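Local coordinates for protein FACT complex subunit SPT16 (Ashbya gossypii, PDB 6A8M) that probably acts within the FACT complex as a histone chaperone that destabilizes and restores nucleosomes during transcription, and takes part in DNA replication and repair, at residues I302-L307 against T432-S437; I7-F12 against R83-G88; R124-G129 against E157-N162. All blocks are in the same frame, centred on the assembly; numbering follows the deposited sequence.

Interaction 1. Residues I302-L307 against T432-S437; sequences ISRTFL and TNYTKS
R304 reaches from its strand into the bend of 432-437 and takes hold of two successive backbone carbonyls. NH2 donates to Y434 O at 2.7 Å, nearly straight (177°) and with the acceptor in the guanidinium plane; NE meets T435 O at 3.0 Å from above the carbonyl plane, on a more bent path. A bend at chi2 (-69°) brings the guanidinium alongside the loop carbonyls, while NH1 folds back to S303 O, so that the flat group is gripped along its edges. Its faces are sandwiched too: I302 CD1 lies 3.5 Å above the plane on one side, and K436 CB packs over the other. The same I302 methyl lies 3.6 Å from Y434 CB, closing the dense part of the contact. Looser is the far end, where F306 CE1 and Y434 OH stand 4.3 Å apart, and the solvent side, where N433 turns away from the strand. D419 bridges R304 NH2 and K436 NZ as their common counter-charge, and Q325 also bonds K436 NZ. In this M24-type, pita-bread domain, the loop thus lies against strand 298-308, with strand 412-424 supplying D419 and helix 179-208 supplying D193 to the backbone N of N433 and Y434.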
# COMPACT_ATOMS: atom_id res chain seq x y z
N ILE A 302 -7.21 5.41 6.99
CA ILE A 302 -7.83 6.49 7.76
C ILE A 302 -7.55 6.22 9.23
O ILE A 302 -7.63 5.08 9.68
CB ILE A 302 -9.35 6.60 7.50
CG1 ILE A 302 -9.92 7.85 8.21
CG2 ILE A 302 -10.12 5.30 7.89
CD1 ILE A 302 -11.40 8.16 7.83
N SER A 303 -7.18 7.27 9.97
CA SER A 303 -7.00 7.17 11.41
C SER A 303 -7.73 8.33 12.06
O SER A 303 -7.66 9.46 11.57
CB SER A 303 -5.52 7.20 11.85
OG SER A 303 -4.83 6.05 11.42
N ARG A 304 -8.40 8.05 13.16
CA ARG A 304 -9.12 9.08 13.89
C ARG A 304 -8.77 8.95 15.36
O ARG A 304 -8.40 7.87 15.84
CB ARG A 304 -10.65 8.96 13.70
CG ARG A 304 -11.09 9.20 12.26
CD ARG A 304 -10.86 10.65 11.90
NE ARG A 304 -11.36 11.05 10.58
CZ ARG A 304 -10.57 11.18 9.52
NH1 ARG A 304 -9.27 10.88 9.62
NH2 ARG A 304 -11.07 11.62 8.36
N THR A 305 -8.92 10.06 16.08
CA THR A 305 -8.87 10.06 17.53
C THR A 305 -10.27 10.37 18.04
O THR A 305 -10.92 11.31 17.56
CB THR A 305 -7.87 11.11 18.05
OG1 THR A 305 -6.57 10.84 17.52
CG2 THR A 305 -7.80 11.08 19.57
N PHE A 306 -10.75 9.57 18.98
CA PHE A 306 -12.03 9.84 19.63
C PHE A 306 -11.75 10.31 21.05
O PHE A 306 -10.82 9.81 21.70
CB PHE A 306 -12.92 8.60 19.60
CG PHE A 306 -13.18 8.09 18.21
CD1 PHE A 306 -14.17 8.67 17.42
CD2 PHE A 306 -12.43 7.06 17.68
CE1 PHE A 306 -14.41 8.21 16.11
CE2 PHE A 306 -12.63 6.62 16.38
CZ PHE A 306 -13.63 7.18 15.59
N LEU A 307 -12.49 11.32 21.49
CA LEU A 307 -12.29 11.94 22.80
C LEU A 307 -13.50 11.65 23.68
O LEU A 307 -14.64 11.90 23.28
CB LEU A 307 -12.09 13.46 22.67
CG LEU A 307 -11.01 13.94 21.70
CD1 LEU A 307 -11.02 15.47 21.62
CD2 LEU A 307 -9.68 13.44 22.17
N THR A 432 -10.57 10.27 1.86
CA THR A 432 -11.27 9.77 3.05
C THR A 432 -11.97 10.97 3.69
O THR A 432 -11.31 11.90 4.17
CB THR A 432 -10.29 9.11 4.02
OG1 THR A 432 -9.13 9.95 4.16
CG2 THR A 432 -9.83 7.74 3.51
N ASN A 433 -13.31 10.95 3.69
CA ASN A 433 -14.11 12.10 4.10
C ASN A 433 -14.90 11.84 5.37
O ASN A 433 -15.72 12.68 5.75
CB ASN A 433 -15.03 12.53 2.95
CG ASN A 433 -14.24 12.86 1.68
OD1 ASN A 433 -14.49 12.29 0.60
ND2 ASN A 433 -13.27 13.75 1.82
N TYR A 434 -14.64 10.73 6.07
CA TYR A 434 -15.26 10.55 7.38
C TYR A 434 -14.87 11.71 8.29
O TYR A 434 -13.74 12.20 8.25
CB TYR A 434 -14.85 9.20 8.00
CG TYR A 434 -15.52 8.98 9.33
CD1 TYR A 434 -16.88 8.66 9.40
CD2 TYR A 434 -14.82 9.15 10.51
CE1 TYR A 434 -17.51 8.49 10.63
CE2 TYR A 434 -15.44 8.98 11.73
CZ TYR A 434 -16.77 8.66 11.79
OH TYR A 434 -17.39 8.50 13.02
N THR A 435 -15.83 12.17 9.10
CA THR A 435 -15.61 13.38 9.89
C THR A 435 -14.38 13.27 10.79
O THR A 435 -14.00 12.20 11.28
CB THR A 435 -16.85 13.70 10.76
OG1 THR A 435 -16.60 14.90 11.50
CG2 THR A 435 -17.12 12.57 11.75
N LYS A 436 -13.73 14.42 10.99
CA LYS A 436 -12.72 14.58 12.02
C LYS A 436 -12.97 15.84 12.83
O LYS A 436 -12.10 16.27 13.58
CB LYS A 436 -11.32 14.62 11.41
CG LYS A 436 -11.20 15.62 10.24
CD LYS A 436 -10.03 15.22 9.34
CE LYS A 436 -9.84 16.18 8.18
NZ LYS A 436 -8.96 15.57 7.13
N SER A 437 -14.15 16.44 12.68
CA SER A 437 -14.47 17.62 13.47
C SER A 437 -14.53 17.23 14.93
O SER A 437 -15.12 16.21 15.26
CB SER A 437 -15.80 18.20 13.01
OG SER A 437 -15.68 18.66 11.67

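Interaction 2. Residues I7-F12 against R83-G88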
# COMPACT_ATOMS: atom_id res chain seq x y z
N ILE A 7 -7.80 -9.67 -18.27
CA ILE A 7 -6.66 -8.77 -18.14
C ILE A 7 -6.87 -7.57 -19.04
O ILE A 7 -7.24 -7.71 -20.21
CB ILE A 7 -5.35 -9.51 -18.46
CG1 ILE A 7 -4.96 -10.38 -17.26
CG2 ILE A 7 -4.24 -8.53 -18.77
CD1 ILE A 7 -4.62 -11.78 -17.63
N ASP A 8 -6.69 -6.38 -18.48
CA ASP A 8 -6.71 -5.12 -19.22
C ASP A 8 -5.39 -5.01 -19.98
O ASP A 8 -4.35 -4.69 -19.40
CB ASP A 8 -6.91 -3.95 -18.25
CG ASP A 8 -6.88 -2.60 -18.93
OD1 ASP A 8 -6.65 -2.52 -20.16
OD2 ASP A 8 -7.09 -1.58 -18.22
N PHE A 9 -5.43 -5.26 -21.29
CA PHE A 9 -4.19 -5.34 -22.05
C PHE A 9 -3.66 -3.99 -22.52
O PHE A 9 -2.47 -3.90 -22.85
CB PHE A 9 -4.36 -6.30 -23.23
CG PHE A 9 -3.75 -7.64 -22.97
CD1 PHE A 9 -2.40 -7.84 -23.19
CD2 PHE A 9 -4.51 -8.68 -22.44
CE1 PHE A 9 -1.80 -9.06 -22.91
CE2 PHE A 9 -3.92 -9.91 -22.17
CZ PHE A 9 -2.57 -10.09 -22.40
N SER A 10 -4.47 -2.93 -22.58
CA SER A 10 -3.84 -1.64 -22.85
C SER A 10 -3.04 -1.19 -21.64
O SER A 10 -1.95 -0.64 -21.77
CB SER A 10 -4.89 -0.59 -23.25
OG SER A 10 -5.89 -0.45 -22.27
N THR A 11 -3.56 -1.47 -20.45
CA THR A 11 -2.85 -1.19 -19.21
C THR A 11 -1.60 -2.06 -19.09
O THR A 11 -0.52 -1.57 -18.73
CB THR A 11 -3.82 -1.41 -18.05
OG1 THR A 11 -4.87 -0.42 -18.11
CG2 THR A 11 -3.12 -1.29 -16.77
N PHE A 12 -1.74 -3.35 -19.40
CA PHE A 12 -0.59 -4.26 -19.39
C PHE A 12 0.51 -3.76 -20.32
O PHE A 12 1.67 -3.70 -19.94
CB PHE A 12 -1.03 -5.66 -19.80
CG PHE A 12 0.10 -6.63 -19.98
CD1 PHE A 12 0.63 -7.31 -18.89
CD2 PHE A 12 0.62 -6.89 -21.24
CE1 PHE A 12 1.68 -8.21 -19.06
CE2 PHE A 12 1.66 -7.80 -21.42
CZ PHE A 12 2.19 -8.46 -20.32
N ARG A 83 -3.86 -19.06 -21.21
CA ARG A 83 -5.12 -18.75 -21.88
C ARG A 83 -5.58 -17.32 -21.62
O ARG A 83 -6.18 -16.70 -22.50
CB ARG A 83 -6.20 -19.75 -21.44
N TYR A 84 -5.30 -16.77 -20.42
CA TYR A 84 -5.69 -15.40 -20.14
C TYR A 84 -4.82 -14.40 -20.89
O TYR A 84 -5.22 -13.24 -21.06
CB TYR A 84 -5.59 -15.10 -18.65
CG TYR A 84 -6.51 -15.93 -17.78
CD1 TYR A 84 -7.89 -15.79 -17.87
CD2 TYR A 84 -5.99 -16.82 -16.85
CE1 TYR A 84 -8.73 -16.54 -17.07
CE2 TYR A 84 -6.82 -17.58 -16.05
CZ TYR A 84 -8.19 -17.43 -16.16
OH TYR A 84 -9.02 -18.18 -15.35
N LEU A 85 -3.65 -14.83 -21.36
CA LEU A 85 -2.64 -13.94 -21.93
C LEU A 85 -2.47 -14.06 -23.44
O LEU A 85 -2.03 -13.09 -24.06
CB LEU A 85 -1.28 -14.20 -21.28
CG LEU A 85 -1.21 -14.08 -19.76
CD1 LEU A 85 0.17 -14.49 -19.25
CD2 LEU A 85 -1.57 -12.65 -19.33
N GLU A 86 -2.79 -15.20 -24.05
CA GLU A 86 -2.27 -15.46 -25.39
C GLU A 86 -2.82 -14.49 -26.44
O GLU A 86 -2.07 -14.04 -27.31
CB GLU A 86 -2.54 -16.91 -25.81
CG GLU A 86 -3.98 -17.32 -25.68
CD GLU A 86 -4.17 -18.81 -25.84
OE1 GLU A 86 -5.33 -19.25 -25.93
OE2 GLU A 86 -3.15 -19.54 -25.87
N GLU A 87 -4.11 -14.16 -26.36
CA GLU A 87 -4.66 -13.27 -27.38
C GLU A 87 -4.10 -11.86 -27.27
O GLU A 87 -3.73 -11.25 -28.28
CB GLU A 87 -6.18 -13.24 -27.29
CG GLU A 87 -6.78 -12.23 -28.21
CD GLU A 87 -8.26 -12.41 -28.41
OE1 GLU A 87 -8.90 -11.47 -28.93
OE2 GLU A 87 -8.79 -13.50 -28.06
N GLY A 88 -4.00 -11.33 -26.05
CA GLY A 88 -3.48 -9.97 -25.89
C GLY A 88 -2.01 -9.87 -26.23
O GLY A 88 -1.56 -8.87 -26.80
O HOH W 1 -7.52 -12.03 -20.52
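The F9 ring lays one face on the backbone of G88, whose CA sits almost exactly over the ring centre, 3.4 Å from the centroid and 6° off the normal, a CH-pi contact; at the ring edge, near its plane, lies Y84 O, 3.7 Å from F9 CE2. The pairing joins the start of helix 9-22 to helix 79-95 in the N-terminal lobe of Spt16, a domain related to the amino-terminal domains of aminopeptidase P-like enzymes. So close an approach of the ring to the helix depends on G88 presenting only backbone. Beside it, I7 completes an apolar patch: its CD1 touches both Y84 CB and L85 CD2, crossing the tyrosine at about a right angle, and L85 CD2 also borders F9 CZ. V89 and M92, further along helix 79-95, continue the bed for the phenylalanine. F9 is the first residue of its helix, and D8 just before it is the N-cap: its OD1 accepts from T11 N at 3.3 Å, from above the carboxylate plane, and from S10 OG through the syn lone pair, while OD2 forms a salt bridge with K180. Helix 79-95 is kinked here, G88 N making no bond to the turn before, and Y84 O instead accepts from a water at 2.7 Å, which in turn receives I7 N at 3.3 Å.

Interaction 3. Residues R124-G129 against E157-N162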
# COMPACT_ATOMS: atom_id res chain seq x y z
N ARG A 124 19.60 -16.50 -21.82
CA ARG A 124 19.24 -15.17 -22.28
C ARG A 124 19.68 -14.09 -21.29
O ARG A 124 20.14 -13.02 -21.70
CB ARG A 124 17.73 -15.10 -22.55
CG ARG A 124 17.32 -13.92 -23.41
CD ARG A 124 15.86 -13.99 -23.82
NE ARG A 124 15.51 -15.25 -24.47
CZ ARG A 124 14.43 -15.42 -25.23
NH1 ARG A 124 13.60 -14.39 -25.43
NH2 ARG A 124 14.19 -16.59 -25.80
N VAL A 125 19.58 -14.37 -19.98
CA VAL A 125 19.95 -13.37 -18.98
C VAL A 125 21.44 -13.05 -19.05
O VAL A 125 21.85 -11.88 -19.01
CB VAL A 125 19.53 -13.85 -17.57
CG1 VAL A 125 20.26 -13.08 -16.51
CG2 VAL A 125 18.01 -13.73 -17.39
N ARG A 126 22.28 -14.08 -19.15
CA ARG A 126 23.73 -13.83 -19.16
C ARG A 126 24.16 -13.16 -20.45
O ARG A 126 25.13 -12.39 -20.46
CB ARG A 126 24.49 -15.13 -18.92
CG ARG A 126 24.39 -16.17 -20.05
CD ARG A 126 25.00 -17.49 -19.61
NE ARG A 126 25.14 -18.46 -20.70
CZ ARG A 126 26.28 -18.72 -21.33
NH1 ARG A 126 27.39 -18.09 -20.98
NH2 ARG A 126 26.31 -19.61 -22.32
N GLU A 127 23.46 -13.43 -21.55
CA GLU A 127 23.74 -12.72 -22.80
C GLU A 127 23.45 -11.23 -22.65
O GLU A 127 24.19 -10.39 -23.17
CB GLU A 127 22.91 -13.32 -23.94
CG GLU A 127 22.92 -12.50 -25.22
CD GLU A 127 24.33 -12.29 -25.76
OE1 GLU A 127 25.18 -13.20 -25.60
OE2 GLU A 127 24.58 -11.21 -26.34
N ALA A 128 22.39 -10.89 -21.91
CA ALA A 128 22.04 -9.50 -21.68
C ALA A 128 23.11 -8.77 -20.88
O ALA A 128 23.43 -7.61 -21.16
CB ALA A 128 20.68 -9.42 -20.97
N GLY A 129 23.69 -9.43 -19.89
CA GLY A 129 24.66 -8.78 -19.03
C GLY A 129 24.77 -9.46 -17.68
O GLY A 129 24.00 -10.36 -17.34
N GLU A 157 27.21 -18.72 -9.69
CA GLU A 157 28.49 -19.41 -9.47
C GLU A 157 29.16 -19.86 -10.77
O GLU A 157 30.39 -19.88 -10.83
CB GLU A 157 28.29 -20.64 -8.57
N LYS A 158 28.38 -20.24 -11.78
CA LYS A 158 28.97 -20.61 -13.07
C LYS A 158 29.43 -19.37 -13.83
O LYS A 158 30.58 -19.27 -14.25
CB LYS A 158 27.98 -21.41 -13.91
N HIS A 159 28.53 -18.40 -14.01
CA HIS A 159 28.88 -17.12 -14.61
C HIS A 159 29.04 -16.09 -13.49
O HIS A 159 28.91 -16.40 -12.31
CB HIS A 159 27.84 -16.75 -15.66
CG HIS A 159 27.43 -17.91 -16.51
ND1 HIS A 159 26.53 -18.86 -16.07
CD2 HIS A 159 27.82 -18.31 -17.74
CE1 HIS A 159 26.37 -19.78 -17.01
NE2 HIS A 159 27.14 -19.47 -18.03
N GLY A 160 29.36 -14.85 -13.86
CA GLY A 160 29.68 -13.84 -12.86
C GLY A 160 28.55 -12.87 -12.53
O GLY A 160 28.80 -11.67 -12.35
N LEU A 161 27.33 -13.38 -12.42
CA LEU A 161 26.14 -12.53 -12.32
C LEU A 161 26.01 -11.91 -10.93
O LEU A 161 26.18 -12.60 -9.91
CB LEU A 161 24.88 -13.33 -12.64
CG LEU A 161 24.84 -14.06 -13.98
CD1 LEU A 161 23.51 -14.78 -14.19
CD2 LEU A 161 25.12 -13.11 -15.14
N ASN A 162 25.71 -10.62 -10.88
CA ASN A 162 25.41 -9.93 -9.63
C ASN A 162 23.93 -9.56 -9.63
O ASN A 162 23.47 -8.83 -10.51
CB ASN A 162 26.30 -8.70 -9.41
CG ASN A 162 26.33 -7.75 -10.60
OD1 ASN A 162 26.87 -8.08 -11.65
ND2 ASN A 162 25.80 -6.54 -10.41
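R126 lays its aliphatic stem across the H159 ring, CD standing over the face toward its rim, 3.5 Å from the centroid and 22° off the normal. The guanidinium follows at a tilt of 37° to the imidazole, so that H159 NE2 lies over one of its faces; NH1 comes to 3.3 Å from NE2, but the angle is too poor for a hydrogen bond. With CG held between the backbone N and carbonyl carbon (chi1 68°), the arginine runs extended to NE and over the ring, while its NH2 makes a salt bridge with E123, one turn back on the same helix. An alanine in place of H159 would probably strip the stem of R126 of its flat support and leave the arginine freer to swing about E123. The two segments are helix ends in an alpha/beta layout: helix 143-158 is the connection of a beta-alpha-beta crossover between the parallel neighbours 131-134 and 162-165, and helix 113-128 leads into the first of these strands. Next to this polar pair, L161 is buried beside W152 and A155 of the crossover helix. Its CD1 reaches V125 CG1 at 4.3 Å, and CD2 rests 3.7 Å from G129 O, where the chain leaves helix 113-128 with positive phi.

How the interactions relate
The three contacts are separate, local packings within a two-part chain. Interactions 2 and 3 belong to the N-terminal lobe, their centres about 30 Å apart and their nearest atoms about 14 Å. Both reach its six-stranded sheet: F12 and L85 of interaction 2 touch the outermost strand 101-106, R124 of interaction 3 pairs with E103 of that same strand, and 157-162 runs into the other outermost strand, 162-165. Interaction 1 sits in the peptidase-like part, on the other side of the chain's centre, about 40 Å from interaction 2 and about 53 Å from interaction 3 between centres. One element is shared: helix 179-208 carries K180, partner of D8 in interaction 2, and also D193 and S200, which border interaction 1.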